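Local atomic coordinates of oxidoreductase (PDB entry 7D5M), a protein that binds NAD+ and, as a homologue of inositol dehydrogenase, probably oxidises a polyol or sugar-like substrate with it. Residues P11-M16 / G84-S89. Numbering follows the deposited sequence.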
loop_
_atom_site.group_PDB
_atom_site.type_symbol
_atom_site.label_atom_id
_atom_site.label_comp_id
_atom_site.label_asym_id
_atom_site.label_seq_id
_atom_site.Cartn_x
_atom_site.Cartn_y
_atom_site.Cartn_z
ATOM N N PRO A 11 -11.487 -35.948 21.033
ATOM C CA PRO A 11 -10.545 -34.889 21.381
ATOM C C PRO A 11 -9.505 -35.400 22.381
ATOM O O PRO A 11 -9.858 -36.165 23.290
ATOM C CB PRO A 11 -11.430 -33.798 22.000
ATOM C CG PRO A 11 -12.792 -34.071 21.408
ATOM C CD PRO A 11 -12.869 -35.579 21.369
ATOM N N ILE A 12 -8.254 -34.995 22.184
ATOM C CA ILE A 12 -7.136 -35.298 23.123
ATOM C C ILE A 12 -7.508 -34.698 24.487
ATOM O O ILE A 12 -7.841 -33.493 24.555
ATOM C CB ILE A 12 -5.794 -34.738 22.608
ATOM C CG1 ILE A 12 -5.405 -35.236 21.207
ATOM C CG2 ILE A 12 -4.688 -34.994 23.624
ATOM C CD1 ILE A 12 -5.165 -36.713 21.089
ATOM N N ARG A 13 -7.441 -35.485 25.554
ATOM C CA ARG A 13 -7.683 -34.973 26.924
ATOM C C ARG A 13 -6.490 -34.088 27.304
ATOM O O ARG A 13 -5.335 -34.563 27.219
ATOM C CB ARG A 13 -7.932 -36.138 27.886
ATOM C CG ARG A 13 -9.177 -36.945 27.542
ATOM C CD ARG A 13 -9.482 -38.018 28.572
ATOM N NE ARG A 13 -8.374 -38.928 28.824
ATOM C CZ ARG A 13 -8.127 -40.068 28.174
ATOM N NH1 ARG A 13 -8.902 -40.472 27.182
ATOM N NH2 ARG A 13 -7.084 -40.798 28.511
ATOM N N TRP A 14 -6.756 -32.840 27.677
ATOM C CA TRP A 14 -5.744 -31.756 27.626
ATOM C C TRP A 14 -5.762 -30.880 28.879
ATOM O O TRP A 14 -6.834 -30.619 29.456
ATOM C CB TRP A 14 -5.978 -30.959 26.340
ATOM C CG TRP A 14 -5.029 -29.841 26.052
ATOM C CD1 TRP A 14 -3.683 -29.910 25.822
ATOM C CD2 TRP A 14 -5.405 -28.469 25.844
ATOM N NE1 TRP A 14 -3.194 -28.660 25.529
ATOM C CE2 TRP A 14 -4.232 -27.759 25.530
ATOM C CE3 TRP A 14 -6.618 -27.775 25.925
ATOM C CZ2 TRP A 14 -4.245 -26.380 25.302
ATOM C CZ3 TRP A 14 -6.630 -26.417 25.691
ATOM C CH2 TRP A 14 -5.459 -25.736 25.377
ATOM N N ALA A 15 -4.577 -30.398 29.249
ATOM C CA ALA A 15 -4.346 -29.422 30.325
ATOM C C ALA A 15 -3.446 -28.300 29.811
ATOM O O ALA A 15 -2.678 -28.497 28.836
ATOM C CB ALA A 15 -3.714 -30.099 31.509
ATOM N N MET A 16 -3.515 -27.166 30.491
ATOM C CA MET A 16 -2.521 -26.082 30.356
ATOM C C MET A 16 -1.781 -25.929 31.679
ATOM O O MET A 16 -2.385 -26.161 32.747
ATOM C CB MET A 16 -3.189 -24.766 29.966
ATOM C CG MET A 16 -3.665 -24.776 28.537
ATOM S SD MET A 16 -4.025 -23.095 27.977
ATOM C CE MET A 16 -2.365 -22.452 27.779
ATOM N N GLY A 84 -7.767 -39.212 32.723
ATOM C CA GLY A 84 -6.648 -38.273 32.935
ATOM C C GLY A 84 -6.149 -37.678 31.631
ATOM O O GLY A 84 -6.355 -38.284 30.567
ATOM N N ILE A 85 -5.480 -36.527 31.705
ATOM C CA ILE A 85 -4.930 -35.841 30.505
ATOM C C ILE A 85 -3.976 -36.771 29.759
ATOM O O ILE A 85 -3.332 -37.640 30.376
ATOM C CB ILE A 85 -4.255 -34.510 30.881
ATOM C CG1 ILE A 85 -3.112 -34.702 31.884
ATOM C CG2 ILE A 85 -5.310 -33.530 31.366
ATOM C CD1 ILE A 85 -2.247 -33.465 32.098
ATOM N N GLN A 86 -3.880 -36.558 28.453
ATOM C CA GLN A 86 -2.949 -37.259 27.546
ATOM C C GLN A 86 -1.891 -36.279 27.053
ATOM O O GLN A 86 -0.857 -36.746 26.545
ATOM C CB GLN A 86 -3.733 -37.819 26.368
ATOM C CG GLN A 86 -4.763 -38.848 26.799
ATOM C CD GLN A 86 -5.726 -39.132 25.678
ATOM O OE1 GLN A 86 -6.491 -38.263 25.265
ATOM N NE2 GLN A 86 -5.675 -40.354 25.174
ATOM N N ALA A 87 -2.181 -34.974 27.147
ATOM C CA ALA A 87 -1.301 -33.918 26.618
ATOM C C ALA A 87 -1.442 -32.641 27.445
ATOM O O ALA A 87 -2.474 -32.435 28.123
ATOM C CB ALA A 87 -1.601 -33.697 25.158
ATOM N N VAL A 88 -0.396 -31.821 27.411
ATOM C CA VAL A 88 -0.329 -30.565 28.197
ATOM C C VAL A 88 0.344 -29.494 27.335
ATOM O O VAL A 88 1.360 -29.797 26.686
ATOM C CB VAL A 88 0.377 -30.785 29.550
ATOM C CG1 VAL A 88 1.794 -31.307 29.391
ATOM C CG2 VAL A 88 0.343 -29.531 30.405
ATOM N N SER A 89 -0.231 -28.293 27.324
ATOM C CA SER A 89 0.404 -27.100 26.733
ATOM C C SER A 89 1.082 -26.282 27.833
ATOM O O SER A 89 0.429 -25.980 28.860
ATOM C CB SER A 89 -0.590 -26.299 25.952
ATOM O OG SER A 89 -0.931 -27.023 24.788
HETATM O O HOH W 1 -8.804 -38.775 23.895
#
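R13 and Q86 meet in an offset stack, Q86 CD over the rim of one guanidinium face, planes 14° apart. R13 NE gives a nearly straight bond (168° at the hydrogen) to G84 O (2.7 Å), which lies in the guanidinium plane; NH2 adds a weak one. The bend at chi3 (-55°) turns NE back onto that carbonyl. Q86 OE1 accepts R13 N at 3.0 Å in its carbonyl plane and also accepts a hydrogen bond from a water that donates to P11 O as well. R13 O receives Q86 N (2.8 Å) and, by a longer bond, A87 N (3.2 Å). With an alanine at R13, G84 O is likely to lose its guanidinium donors and the Q86 amide its stacking partner. Farther along, A15 N to A87 O (3.1 Å) and S89 N to A15 O (2.9 Å) continue the parallel pairing. On the W14 side, ring NE1 meets S89 OG in the ring plane at 2.9 Å, and Y337 also bonds that hydroxyl; on the opposite face A15 CB packs against I85 CD1 (3.7 Å). Backbone bonds of I12 with A40 and W14 with V42 place strand 12-16 between 39-45 and 87-91, in the five-stranded parallel sheet of the NAD-binding Rossmann fold.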